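PDB 5XEA: envelope glycoprotein from Thogoto virus, which probably attaches the virus to a host-cell receptor and then drives fusion of the viral and host membranes. Local coordinates for residues B[40-45]-B[189-194]; B[97-102]-B[133-138]; B[118-123]-B[137-142]. All blocks are in the same frame, centred on the assembly; numbering follows the deposited sequence.

Contact 1: residues B[40-45]-B[189-194]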
ATOM      1  N   GLU B  40     -22.292   4.045  -0.046  1.00 46.28           N
ATOM      2  CA  GLU B  40     -23.555   3.459   0.381  1.00 48.60           C
ATOM      3  C   GLU B  40     -23.746   3.697   1.870  1.00 45.24           C
ATOM      4  O   GLU B  40     -22.814   4.061   2.587  1.00 48.81           O
ATOM      5  CB  GLU B  40     -23.597   1.958   0.129  1.00 42.03           C
ATOM      6  CG  GLU B  40     -23.198   1.534  -1.244  1.00 52.42           C
ATOM      7  CD  GLU B  40     -23.388   0.054  -1.443  1.00 56.52           C
ATOM      8  OE1 GLU B  40     -22.587  -0.733  -0.894  1.00 54.63           O
ATOM      9  OE2 GLU B  40     -24.357  -0.329  -2.126  1.00 55.36           O
ATOM     10  N   LEU B  41     -24.971   3.490   2.341  1.00 44.12           N
ATOM     11  CA  LEU B  41     -25.277   3.584   3.760  1.00 47.30           C
ATOM     12  C   LEU B  41     -25.482   2.178   4.298  1.00 47.24           C
ATOM     13  O   LEU B  41     -26.413   1.478   3.882  1.00 46.39           O
ATOM     14  CB  LEU B  41     -26.516   4.433   4.033  1.00 53.03           C
ATOM     15  CG  LEU B  41     -26.647   4.719   5.527  1.00 64.16           C
ATOM     16  CD1 LEU B  41     -25.613   5.752   5.955  1.00 67.14           C
ATOM     17  CD2 LEU B  41     -28.057   5.154   5.897  1.00 72.69           C
ATOM     18  N   LEU B  42     -24.597   1.756   5.187  1.00 46.40           N
ATOM     19  CA  LEU B  42     -24.721   0.457   5.829  1.00 45.15           C
ATOM     20  C   LEU B  42     -25.350   0.669   7.195  1.00 45.76           C
ATOM     21  O   LEU B  42     -24.778   1.353   8.051  1.00 44.82           O
ATOM     22  CB  LEU B  42     -23.367  -0.239   5.958  1.00 41.10           C
ATOM     23  CG  LEU B  42     -23.351  -1.416   6.940  1.00 37.21           C
ATOM     24  CD1 LEU B  42     -24.169  -2.589   6.417  1.00 33.37           C
ATOM     25  CD2 LEU B  42     -21.922  -1.835   7.236  1.00 38.37           C
ATOM     26  N   THR B  43     -26.538   0.126   7.382  1.00 41.48           N
ATOM     27  CA  THR B  43     -27.147   0.039   8.704  1.00 44.78           C
ATOM     28  C   THR B  43     -27.023  -1.402   9.174  1.00 37.91           C
ATOM     29  O   THR B  43     -27.478  -2.325   8.485  1.00 43.59           O
ATOM     30  CB  THR B  43     -28.608   0.486   8.683  1.00 46.13           C
ATOM     31  OG1 THR B  43     -28.673   1.844   8.240  1.00 49.86           O
ATOM     32  CG2 THR B  43     -29.203   0.393  10.084  1.00 50.75           C
ATOM     33  N   ALA B  44     -26.380  -1.595  10.322  1.00 40.12           N
ATOM     34  CA  ALA B  44     -26.185  -2.929  10.875  1.00 40.39           C
ATOM     35  C   ALA B  44     -26.615  -2.939  12.332  1.00 36.62           C
ATOM     36  O   ALA B  44     -26.207  -2.074  13.112  1.00 37.95           O
ATOM     37  CB  ALA B  44     -24.730  -3.386  10.750  1.00 38.92           C
ATOM     38  N   GLY B  45     -27.431  -3.914  12.693  1.00 36.53           N
ATOM     39  CA  GLY B  45     -27.919  -4.029  14.056  1.00 33.63           C
ATOM     40  C   GLY B  45     -27.860  -5.456  14.558  1.00 36.81           C
ATOM     41  O   GLY B  45     -27.992  -6.412  13.794  1.00 36.94           O
ATOM     42  N   TYR B 189     -28.418  -6.656   8.416  1.00 38.40           N
ATOM     43  CA  TYR B 189     -27.712  -5.639   7.652  1.00 37.51           C
ATOM     44  C   TYR B 189     -28.634  -5.046   6.598  1.00 43.97           C
ATOM     45  O   TYR B 189     -29.317  -5.777   5.872  1.00 42.62           O
ATOM     46  CB  TYR B 189     -26.483  -6.207   6.944  1.00 38.93           C
ATOM     47  CG  TYR B 189     -25.540  -6.969   7.835  1.00 37.43           C
ATOM     48  CD1 TYR B 189     -24.412  -6.360   8.364  1.00 40.96           C
ATOM     49  CD2 TYR B 189     -25.770  -8.301   8.125  1.00 35.32           C
ATOM     50  CE1 TYR B 189     -23.529  -7.064   9.181  1.00 45.77           C
ATOM     51  CE2 TYR B 189     -24.890  -9.021   8.952  1.00 34.46           C
ATOM     52  CZ  TYR B 189     -23.776  -8.392   9.470  1.00 36.48           C
ATOM     53  OH  TYR B 189     -22.925  -9.111  10.278  1.00 40.95           O
ATOM     54  N   LEU B 190     -28.632  -3.723   6.507  1.00 39.12           N
ATOM     55  CA  LEU B 190     -29.352  -3.006   5.457  1.00 40.74           C
ATOM     56  C   LEU B 190     -28.367  -2.091   4.728  1.00 43.55           C
ATOM     57  O   LEU B 190     -27.748  -1.221   5.353  1.00 42.20           O
ATOM     58  CB  LEU B 190     -30.519  -2.202   6.042  1.00 44.87           C
ATOM     59  CG  LEU B 190     -31.372  -1.385   5.057  1.00 59.15           C
ATOM     60  CD1 LEU B 190     -32.046  -2.263   4.005  1.00 57.32           C
ATOM     61  CD2 LEU B 190     -32.392  -0.585   5.833  1.00 61.12           C
ATOM     62  N   VAL B 191     -28.194  -2.308   3.429  1.00 37.88           N
ATOM     63  CA  VAL B 191     -27.344  -1.450   2.592  1.00 39.82           C
ATOM     64  C   VAL B 191     -28.246  -0.632   1.674  1.00 42.97           C
ATOM     65  O   VAL B 191     -28.967  -1.199   0.845  1.00 47.54           O
ATOM     66  CB  VAL B 191     -26.325  -2.255   1.765  1.00 44.65           C
ATOM     67  CG1 VAL B 191     -25.476  -1.317   0.923  1.00 48.19           C
ATOM     68  CG2 VAL B 191     -25.423  -3.069   2.646  1.00 38.82           C
ATOM     69  N   LYS B 192     -28.181   0.694   1.805  1.00 46.59           N
ATOM     70  CA  LYS B 192     -29.040   1.635   1.085  1.00 48.70           C
ATOM     71  C   LYS B 192     -28.205   2.575   0.212  1.00 48.78           C
ATOM     72  O   LYS B 192     -27.194   3.118   0.664  1.00 42.99           O
ATOM     73  CB  LYS B 192     -29.881   2.440   2.086  1.00 53.81           C
ATOM     74  CG  LYS B 192     -30.878   3.412   1.472  1.00 64.40           C
ATOM     75  CD  LYS B 192     -31.910   2.701   0.599  1.00 70.42           C
ATOM     76  CE  LYS B 192     -32.589   3.680  -0.367  1.00 73.56           C
ATOM     77  NZ  LYS B 192     -33.170   4.857   0.340  1.00 75.25           N
ATOM     78  N   ASP B 193     -28.639   2.786  -1.033  1.00 45.82           N
ATOM     79  CA  ASP B 193     -27.993   3.730  -1.951  1.00 56.34           C
ATOM     80  C   ASP B 193     -28.828   5.004  -2.029  1.00 55.09           C
ATOM     81  O   ASP B 193     -29.943   4.988  -2.556  1.00 56.85           O
ATOM     82  CB  ASP B 193     -27.820   3.125  -3.342  1.00 50.49           C
ATOM     83  CG  ASP B 193     -26.993   1.871  -3.319  1.00 59.47           C
ATOM     84  OD1 ASP B 193     -26.123   1.770  -2.428  1.00 67.91           O
ATOM     85  OD2 ASP B 193     -27.208   0.994  -4.180  1.00 62.20           O
ATOM     86  N   ASN B 194     -28.297   6.091  -1.487  1.00 50.23           N
ATOM     87  CA  ASN B 194     -28.920   7.408  -1.602  1.00 58.66           C
ATOM     88  C   ASN B 194     -28.236   8.215  -2.711  1.00 59.34           C
ATOM     89  O   ASN B 194     -27.684   9.299  -2.506  1.00 61.75           O
ATOM     90  CB  ASN B 194     -28.872   8.128  -0.259  1.00 54.70           C
ATOM     91  CG  ASN B 194     -29.632   7.380   0.834  1.00 71.94           C
ATOM     92  OD1 ASN B 194     -30.760   6.923   0.630  1.00 69.14           O
ATOM     93  ND2 ASN B 194     -29.007   7.247   2.001  1.00 81.00           N
TER

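Contact 2: residues B[97-102]-B[133-138]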
ATOM      1  N   ASP B  97     -32.530 -13.236  38.788  1.00 39.15           N
ATOM      2  CA  ASP B  97     -32.754 -14.218  39.849  1.00 46.28           C
ATOM      3  C   ASP B  97     -34.249 -14.347  40.162  1.00 47.52           C
ATOM      4  O   ASP B  97     -34.674 -14.318  41.313  1.00 46.02           O
ATOM      5  CB  ASP B  97     -31.948 -13.864  41.104  1.00 46.38           C
ATOM      6  CG  ASP B  97     -30.453 -14.224  40.987  1.00 49.15           C
ATOM      7  OD1 ASP B  97     -29.999 -14.568  39.879  1.00 45.27           O
ATOM      8  OD2 ASP B  97     -29.713 -14.159  42.006  1.00 44.97           O
ATOM      9  N   CYS B  98     -35.054 -14.459  39.106  1.00 39.12           N
ATOM     10  CA  CYS B  98     -36.497 -14.633  39.243  1.00 39.22           C
ATOM     11  C   CYS B  98     -36.784 -16.104  39.513  1.00 44.85           C
ATOM     12  O   CYS B  98     -36.645 -16.945  38.617  1.00 48.34           O
ATOM     13  CB  CYS B  98     -37.218 -14.167  37.986  1.00 44.86           C
ATOM     14  SG  CYS B  98     -37.023 -12.402  37.602  1.00 54.94           S
ATOM     15  N   TRP B  99     -37.181 -16.418  40.735  1.00 43.11           N
ATOM     16  CA  TRP B  99     -37.374 -17.799  41.153  1.00 38.33           C
ATOM     17  C   TRP B  99     -38.844 -18.076  41.417  1.00 39.07           C
ATOM     18  O   TRP B  99     -39.676 -17.163  41.484  1.00 40.63           O
ATOM     19  CB  TRP B  99     -36.531 -18.127  42.390  1.00 37.43           C
ATOM     20  CG  TRP B  99     -36.804 -17.286  43.586  1.00 45.17           C
ATOM     21  CD1 TRP B  99     -36.188 -16.121  43.927  1.00 51.20           C
ATOM     22  CD2 TRP B  99     -37.760 -17.554  44.627  1.00 46.43           C
ATOM     23  NE1 TRP B  99     -36.701 -15.644  45.114  1.00 45.13           N
ATOM     24  CE2 TRP B  99     -37.673 -16.501  45.557  1.00 47.70           C
ATOM     25  CE3 TRP B  99     -38.687 -18.578  44.851  1.00 52.83           C
ATOM     26  CZ2 TRP B  99     -38.472 -16.447  46.711  1.00 51.20           C
ATOM     27  CZ3 TRP B  99     -39.486 -18.524  45.993  1.00 59.94           C
ATOM     28  CH2 TRP B  99     -39.371 -17.464  46.908  1.00 55.97           C
ATOM     29  N   GLY B 100     -39.156 -19.366  41.538  1.00 42.85           N
ATOM     30  CA  GLY B 100     -40.531 -19.768  41.775  1.00 43.54           C
ATOM     31  C   GLY B 100     -41.400 -19.395  40.594  1.00 43.28           C
ATOM     32  O   GLY B 100     -40.997 -19.507  39.428  1.00 39.73           O
ATOM     33  N   SER B 101     -42.612 -18.918  40.888  1.00 37.98           N
ATOM     34  CA  SER B 101     -43.550 -18.626  39.811  1.00 46.00           C
ATOM     35  C   SER B 101     -43.029 -17.560  38.854  1.00 45.91           C
ATOM     36  O   SER B 101     -43.427 -17.557  37.685  1.00 54.11           O
ATOM     37  CB  SER B 101     -44.896 -18.198  40.389  1.00 46.99           C
ATOM     38  OG  SER B 101     -44.696 -17.206  41.372  1.00 53.96           O
ATOM     39  N   ASP B 102     -42.147 -16.661  39.313  1.00 53.29           N
ATOM     40  CA  ASP B 102     -41.561 -15.668  38.402  1.00 48.63           C
ATOM     41  C   ASP B 102     -40.637 -16.293  37.361  1.00 44.29           C
ATOM     42  O   ASP B 102     -40.386 -15.669  36.333  1.00 54.07           O
ATOM     43  CB  ASP B 102     -40.799 -14.594  39.185  1.00 51.26           C
ATOM     44  CG  ASP B 102     -41.710 -13.777  40.101  1.00 60.87           C
ATOM     45  OD1 ASP B 102     -42.856 -13.496  39.703  1.00 67.68           O
ATOM     46  OD2 ASP B 102     -41.286 -13.428  41.223  1.00 61.37           O
ATOM     47  N   TYR B 133     -36.593 -24.898  43.983  1.00 39.48           N
ATOM     48  CA  TYR B 133     -37.282 -24.002  43.072  1.00 33.66           C
ATOM     49  C   TYR B 133     -36.467 -23.819  41.801  1.00 35.99           C
ATOM     50  O   TYR B 133     -35.264 -24.103  41.743  1.00 38.12           O
ATOM     51  CB  TYR B 133     -37.533 -22.621  43.697  1.00 36.94           C
ATOM     52  CG  TYR B 133     -38.578 -22.590  44.790  1.00 40.81           C
ATOM     53  CD1 TYR B 133     -39.894 -22.242  44.504  1.00 46.63           C
ATOM     54  CD2 TYR B 133     -38.242 -22.886  46.106  1.00 42.74           C
ATOM     55  CE1 TYR B 133     -40.858 -22.215  45.498  1.00 51.53           C
ATOM     56  CE2 TYR B 133     -39.188 -22.846  47.111  1.00 42.08           C
ATOM     57  CZ  TYR B 133     -40.499 -22.511  46.795  1.00 49.03           C
ATOM     58  OH  TYR B 133     -41.452 -22.472  47.777  1.00 65.70           O
ATOM     59  N   HIS B 134     -37.147 -23.304  40.787  1.00 34.44           N
ATOM     60  CA  HIS B 134     -36.529 -22.898  39.537  1.00 33.32           C
ATOM     61  C   HIS B 134     -36.052 -21.454  39.636  1.00 40.03           C
ATOM     62  O   HIS B 134     -36.606 -20.646  40.393  1.00 39.37           O
ATOM     63  CB  HIS B 134     -37.514 -23.020  38.387  1.00 37.89           C
ATOM     64  CG  HIS B 134     -37.985 -24.414  38.150  1.00 37.97           C
ATOM     65  ND1 HIS B 134     -37.470 -25.210  37.155  1.00 43.85           N
ATOM     66  CD2 HIS B 134     -38.917 -25.160  38.787  1.00 35.25           C
ATOM     67  CE1 HIS B 134     -38.067 -26.388  37.183  1.00 40.31           C
ATOM     68  NE2 HIS B 134     -38.953 -26.381  38.160  1.00 47.89           N
ATOM     69  N   MET B 135     -35.020 -21.126  38.861  1.00 37.57           N
ATOM     70  CA  MET B 135     -34.546 -19.754  38.859  1.00 32.94           C
ATOM     71  C   MET B 135     -34.236 -19.333  37.429  1.00 37.55           C
ATOM     72  O   MET B 135     -33.679 -20.107  36.649  1.00 34.08           O
ATOM     73  CB  MET B 135     -33.333 -19.586  39.778  1.00 39.49           C
ATOM     74  CG  MET B 135     -32.996 -18.111  40.034  1.00 39.76           C
ATOM     75  SD  MET B 135     -31.804 -17.864  41.346  1.00 46.86           S
ATOM     76  CE  MET B 135     -32.875 -18.040  42.775  1.00 38.24           C
ATOM     77  N   CYS B 136     -34.644 -18.113  37.094  1.00 34.80           N
ATOM     78  CA  CYS B 136     -34.636 -17.585  35.740  1.00 41.62           C
ATOM     79  C   CYS B 136     -33.771 -16.331  35.706  1.00 35.77           C
ATOM     80  O   CYS B 136     -33.927 -15.434  36.543  1.00 37.92           O
ATOM     81  CB  CYS B 136     -36.069 -17.274  35.275  1.00 41.82           C
ATOM     82  SG  CYS B 136     -36.249 -16.406  33.688  1.00 51.32           S
ATOM     83  N   ASN B 137     -32.837 -16.285  34.767  1.00 37.87           N
ATOM     84  CA  ASN B 137     -32.099 -15.055  34.500  1.00 38.90           C
ATOM     85  C   ASN B 137     -32.193 -14.767  33.017  1.00 34.90           C
ATOM     86  O   ASN B 137     -31.897 -15.642  32.193  1.00 36.73           O
ATOM     87  CB  ASN B 137     -30.634 -15.157  34.946  1.00 37.78           C
ATOM     88  CG  ASN B 137     -30.438 -14.770  36.400  1.00 45.81           C
ATOM     89  OD1 ASN B 137     -30.473 -13.588  36.747  1.00 40.63           O
ATOM     90  ND2 ASN B 137     -30.228 -15.767  37.262  1.00 42.03           N
ATOM     91  N   ILE B 138     -32.635 -13.556  32.677  1.00 37.45           N
ATOM     92  CA  ILE B 138     -32.650 -13.083  31.303  1.00 36.38           C
ATOM     93  C   ILE B 138     -31.992 -11.710  31.240  1.00 35.26           C
ATOM     94  O   ILE B 138     -32.324 -10.820  32.034  1.00 37.18           O
ATOM     95  CB  ILE B 138     -34.078 -12.986  30.738  1.00 38.98           C
ATOM     96  CG1 ILE B 138     -34.850 -14.288  30.932  1.00 39.77           C
ATOM     97  CG2 ILE B 138     -34.047 -12.554  29.251  1.00 33.56           C
ATOM     98  CD1 ILE B 138     -36.245 -14.199  30.373  1.00 47.90           C
TER

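Contact 3: residues B[118-123]-B[137-142]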
ATOM      1  N   PRO B 118     -29.594   3.645  23.492  1.00 53.82           N
ATOM      2  CA  PRO B 118     -28.631   3.793  22.387  1.00 49.63           C
ATOM      3  C   PRO B 118     -27.827   2.526  22.161  1.00 57.09           C
ATOM      4  O   PRO B 118     -27.464   2.215  21.020  1.00 50.34           O
ATOM      5  CB  PRO B 118     -27.730   4.953  22.839  1.00 59.56           C
ATOM      6  CG  PRO B 118     -28.331   5.473  24.136  1.00 55.97           C
ATOM      7  CD  PRO B 118     -29.193   4.416  24.686  1.00 50.26           C
ATOM      8  N   ARG B 119     -27.543   1.790  23.235  1.00 45.46           N
ATOM      9  CA  ARG B 119     -26.802   0.539  23.222  1.00 40.80           C
ATOM     10  C   ARG B 119     -27.096  -0.186  24.531  1.00 45.05           C
ATOM     11  O   ARG B 119     -27.465   0.427  25.534  1.00 45.86           O
ATOM     12  CB  ARG B 119     -25.299   0.765  23.063  1.00 45.28           C
ATOM     13  CG  ARG B 119     -24.656   1.588  24.173  1.00 57.78           C
ATOM     14  CD  ARG B 119     -23.302   2.119  23.727  1.00 72.49           C
ATOM     15  NE  ARG B 119     -23.382   2.819  22.441  1.00 79.94           N
ATOM     16  CZ  ARG B 119     -23.832   4.064  22.296  1.00 91.03           C
ATOM     17  NH1 ARG B 119     -24.253   4.738  23.361  1.00 93.90           N
ATOM     18  NH2 ARG B 119     -23.866   4.635  21.094  1.00 87.23           N
ATOM     19  N   LYS B 120     -26.900  -1.499  24.515  1.00 45.37           N
ATOM     20  CA  LYS B 120     -27.164  -2.304  25.702  1.00 40.98           C
ATOM     21  C   LYS B 120     -26.244  -3.514  25.691  1.00 37.64           C
ATOM     22  O   LYS B 120     -26.148  -4.208  24.679  1.00 35.75           O
ATOM     23  CB  LYS B 120     -28.635  -2.732  25.734  1.00 45.86           C
ATOM     24  CG  LYS B 120     -29.012  -3.783  26.756  1.00 50.81           C
ATOM     25  CD  LYS B 120     -29.434  -3.158  28.063  1.00 48.55           C
ATOM     26  CE  LYS B 120     -30.007  -4.197  29.025  1.00 52.22           C
ATOM     27  NZ  LYS B 120     -29.010  -5.261  29.333  1.00 47.38           N
ATOM     28  N   GLU B 121     -25.572  -3.765  26.808  1.00 36.48           N
ATOM     29  CA  GLU B 121     -24.769  -4.970  26.975  1.00 38.66           C
ATOM     30  C   GLU B 121     -25.398  -5.858  28.048  1.00 38.28           C
ATOM     31  O   GLU B 121     -25.983  -5.366  29.018  1.00 34.25           O
ATOM     32  CB  GLU B 121     -23.325  -4.633  27.351  1.00 37.29           C
ATOM     33  CG  GLU B 121     -22.388  -5.847  27.319  1.00 41.40           C
ATOM     34  CD  GLU B 121     -22.382  -6.560  25.953  1.00 47.30           C
ATOM     35  OE1 GLU B 121     -23.055  -7.603  25.824  1.00 39.12           O
ATOM     36  OE2 GLU B 121     -21.708  -6.083  25.006  1.00 46.92           O
ATOM     37  N   LEU B 122     -25.292  -7.164  27.858  1.00 38.05           N
ATOM     38  CA  LEU B 122     -25.915  -8.113  28.767  1.00 42.14           C
ATOM     39  C   LEU B 122     -24.934  -8.486  29.870  1.00 37.75           C
ATOM     40  O   LEU B 122     -23.735  -8.271  29.752  1.00 34.11           O
ATOM     41  CB  LEU B 122     -26.386  -9.366  28.020  1.00 39.09           C
ATOM     42  CG  LEU B 122     -25.419 -10.282  27.262  1.00 34.09           C
ATOM     43  CD1 LEU B 122     -24.623 -11.230  28.150  1.00 35.75           C
ATOM     44  CD2 LEU B 122     -26.230 -11.081  26.231  1.00 35.56           C
ATOM     45  N   VAL B 123     -25.473  -9.017  30.962  1.00 32.49           N
ATOM     46  CA  VAL B 123     -24.708  -9.608  32.052  1.00 36.84           C
ATOM     47  C   VAL B 123     -24.959 -11.103  31.989  1.00 36.93           C
ATOM     48  O   VAL B 123     -26.103 -11.530  31.819  1.00 37.82           O
ATOM     49  CB  VAL B 123     -25.135  -9.049  33.423  1.00 45.09           C
ATOM     50  CG1 VAL B 123     -24.279  -9.649  34.541  1.00 41.42           C
ATOM     51  CG2 VAL B 123     -25.028  -7.535  33.451  1.00 45.32           C
ATOM     52  N   ASN B 137     -32.837 -16.285  34.767  1.00 37.87           N
ATOM     53  CA  ASN B 137     -32.099 -15.055  34.500  1.00 38.90           C
ATOM     54  C   ASN B 137     -32.193 -14.767  33.017  1.00 34.90           C
ATOM     55  O   ASN B 137     -31.897 -15.642  32.193  1.00 36.73           O
ATOM     56  CB  ASN B 137     -30.634 -15.157  34.946  1.00 37.78           C
ATOM     57  CG  ASN B 137     -30.438 -14.770  36.400  1.00 45.81           C
ATOM     58  OD1 ASN B 137     -30.473 -13.588  36.747  1.00 40.63           O
ATOM     59  ND2 ASN B 137     -30.228 -15.767  37.262  1.00 42.03           N
ATOM     60  N   ILE B 138     -32.635 -13.556  32.677  1.00 37.45           N
ATOM     61  CA  ILE B 138     -32.650 -13.083  31.303  1.00 36.38           C
ATOM     62  C   ILE B 138     -31.992 -11.710  31.240  1.00 35.26           C
ATOM     63  O   ILE B 138     -32.324 -10.820  32.034  1.00 37.18           O
ATOM     64  CB  ILE B 138     -34.078 -12.986  30.738  1.00 38.98           C
ATOM     65  CG1 ILE B 138     -34.850 -14.288  30.932  1.00 39.77           C
ATOM     66  CG2 ILE B 138     -34.047 -12.554  29.251  1.00 33.56           C
ATOM     67  CD1 ILE B 138     -36.245 -14.199  30.373  1.00 47.90           C
ATOM     68  N   ASP B 139     -31.100 -11.520  30.259  1.00 37.36           N
ATOM     69  CA  ASP B 139     -30.584 -10.185  29.964  1.00 34.13           C
ATOM     70  C   ASP B 139     -30.358 -10.074  28.466  1.00 35.83           C
ATOM     71  O   ASP B 139     -30.358 -11.068  27.729  1.00 35.09           O
ATOM     72  CB  ASP B 139     -29.307  -9.872  30.763  1.00 37.70           C
ATOM     73  CG  ASP B 139     -29.026  -8.364  30.869  1.00 47.78           C
ATOM     74  OD1 ASP B 139     -29.856  -7.551  30.375  1.00 39.96           O
ATOM     75  OD2 ASP B 139     -27.967  -8.002  31.430  1.00 42.72           O
ATOM     76  N   TRP B 140     -30.197  -8.838  28.006  1.00 32.90           N
ATOM     77  CA  TRP B 140     -30.189  -8.554  26.580  1.00 32.82           C
ATOM     78  C   TRP B 140     -28.963  -7.740  26.209  1.00 33.79           C
ATOM     79  O   TRP B 140     -28.441  -6.976  27.021  1.00 36.28           O
ATOM     80  CB  TRP B 140     -31.463  -7.783  26.158  1.00 33.77           C
ATOM     81  CG  TRP B 140     -32.698  -8.603  26.283  1.00 34.13           C
ATOM     82  CD1 TRP B 140     -33.401  -8.862  27.433  1.00 34.51           C
ATOM     83  CD2 TRP B 140     -33.356  -9.321  25.237  1.00 39.94           C
ATOM     84  NE1 TRP B 140     -34.469  -9.676  27.157  1.00 36.44           N
ATOM     85  CE2 TRP B 140     -34.458  -9.992  25.824  1.00 39.60           C
ATOM     86  CE3 TRP B 140     -33.129  -9.460  23.857  1.00 33.95           C
ATOM     87  CZ2 TRP B 140     -35.334 -10.785  25.079  1.00 36.93           C
ATOM     88  CZ3 TRP B 140     -33.987 -10.249  23.118  1.00 34.22           C
ATOM     89  CH2 TRP B 140     -35.090 -10.901  23.735  1.00 36.05           C
ATOM     90  N   ARG B 141     -28.530  -7.893  24.958  1.00 32.06           N
ATOM     91  CA  ARG B 141     -27.606  -6.954  24.336  1.00 31.90           C
ATOM     92  C   ARG B 141     -28.199  -6.522  23.004  1.00 35.23           C
ATOM     93  O   ARG B 141     -28.904  -7.289  22.339  1.00 35.40           O
ATOM     94  CB  ARG B 141     -26.201  -7.539  24.111  1.00 31.39           C
ATOM     95  CG  ARG B 141     -26.134  -8.591  23.001  1.00 35.01           C
ATOM     96  CD  ARG B 141     -24.872  -9.450  23.104  1.00 32.23           C
ATOM     97  NE  ARG B 141     -23.676  -8.600  23.135  1.00 36.07           N
ATOM     98  CZ  ARG B 141     -22.871  -8.385  22.097  1.00 40.13           C
ATOM     99  NH1 ARG B 141     -23.113  -8.954  20.926  1.00 31.49           N
ATOM    100  NH2 ARG B 141     -21.814  -7.596  22.230  1.00 30.98           N
ATOM    101  N   CYS B 142     -27.918  -5.282  22.627  1.00 34.60           N
ATOM    102  CA  CYS B 142     -28.303  -4.825  21.298  1.00 36.77           C
ATOM    103  C   CYS B 142     -27.443  -3.630  20.928  1.00 39.12           C
ATOM    104  O   CYS B 142     -26.844  -2.978  21.789  1.00 37.04           O
ATOM    105  CB  CYS B 142     -29.794  -4.480  21.234  1.00 38.83           C
ATOM    106  SG  CYS B 142     -30.283  -3.146  22.347  1.00 50.78           S
TER

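Contact 1: residues B[40-45]-B[189-194]
E40 reaches across to both V191 and D193 as its side chain runs out from strand 40-56. Its CB lies 3.6 Å from D193 OD1, and CG comes closer to the same oxygen, at 3.2 Å. CG stands beside the backbone N (chi1 -49°) and the chain is extended beyond it, which carries the carboxylate alongside that of D193, the two groups pointing the same way with planes 27° apart. At the tip, CD and both oxygens rest on V191 CG1, while E40 OE2 stands 2.8 Å from D193 OD1. One of the two acids is probably protonated, consistent with a raised pKa. E40 OE1 is hydrogen-bonded to T164 OG1, and H174 NE2 gives OE2 a weak bond.

The strands themselves form a regular antiparallel ladder within the sheet of the gp64-type fusion protein, with axes 4.6 Å apart and directions at 165°. L41 with K192 and T43 with L190 are hydrogen-bonded pairs, each joined by two backbone bonds; the L41 N to K192 O bond measures 2.8 Å. On the face bearing L42, A44, Y189 and V191 the contacts are apolar: L42 CD1 meets V191 CG2 at 4.0 Å and lies at the edge of the Y189 ring, whose CD1 is 3.8 Å from A44 CB. Helix 421-437 covers this face through W423 and V426, whereas L80 of helix 77-86 packs on T43 and L190 across the sheet.

Contact 2: residues B[97-102]-B[133-138]
The six-membered ring of W99 turns its edge to one face of the Y133 ring, a T-shaped pair with centroids 5.1 Å apart and planes at 75°. W99 CE3 and CZ3 do the touching, CZ3 lying over the rim of the tyrosine ring and not its centre. G100 CA approaches the same ring obliquely, 3.7 Å from Y133 CD1. With CG between the backbone N and the carbonyl carbon (chi1 59°), the indole also lies near the end of M135, whose CE is 3.7 Å from W99 CB. Further along, M135 SD rests against CB and CG of D97.

The other flat pair is D97 with N137, linked reciprocally. N137 ND2 donates to D97 OD1 at 2.9 Å, in the plane of its own amide, while D97 N donates to N137 OD1 from well above the amide plane. Bonded at both ends, the amide is fixed in its flip; the carboxylate, turned 72° from it, is held further at OD2 by W129 NE1 and R125.

Between these pairs runs a short antiparallel ladder: C98 and C136 exchange two backbone bonds, and G100 N donates to H134 O at 3.1 Å. The corner at D97 and the positive phi of G100 bracket this brief pairing. Strand 95-99 thus borders one side of strand 133-156, which pairs on its other side with strand 40-56, while the disulfide from C136 to C106 ties in the intervening loop.

Contact 3: residues B[118-123]-B[137-142]
K120 and C142 form a single antiparallel bridge, K120 O bonding C142 N at 2.9 Å and C142 O taking K120 N, as segment 118-123 runs alongside strand 133-156 with directions 153° apart but without becoming a regular strand. Side chains carry the rest of the pairing. K120, its CG anti to the backbone N and its chain folded at chi2 (90°), curls its amine back to the strand, where NZ forms a salt bridge with D139 OD1 at 2.7 Å and donates to W140 O as well. A third bond, to E121 O, comes from above that carbonyl's plane, so the ammonium is gripped by three oxygens.

D139 works as a two-ended acceptor. Its OD1 also takes W140 N, on the same face of the carboxylate as K120 NZ, and its OD2 accepts V123 N at 2.7 Å from above the plane. This last bond extends the attachment of the loop to the long strand of the gp64-type sheet.

E121 and R141 lie side by side with planes 19° apart. The guanidinium grips the acid side-on: R141 NE meets E121 OE1 at 2.9 Å and NH2 meets OE2 at 3.2 Å, each on a syn lone pair. E121 OE1 also accepts L122 N, a second bond that limits rotation of the acid, while L122 CD2 packs on R141 CD at 3.8 Å. Helix 421-437 covers this pair, S429 O receiving a bond from R141 NH2, and C142 is also joined to C89 by a disulfide.

From the N terminus, the chain first enters contact 1 on strand 40-56, whose partner 189-194 arrives 144 residues later and closes the widest of the three loops. Contacts 2 and 3 both nest inside it. Residues 97-102 come next, and 118-123 lies in the loop that contact 2 closes, but its partner 137-142 overlaps and outruns 133-138, so the two end on the same stretch of strand 133-156 and share N137 and I138. Their centres lie about 18 Å apart, while contact 1 is centred about 40 Å from contact 2 and about 24 Å from contact 3. Strand 40-56, paired with both 133-156 and 187-192, carries the connection between them through one sheet.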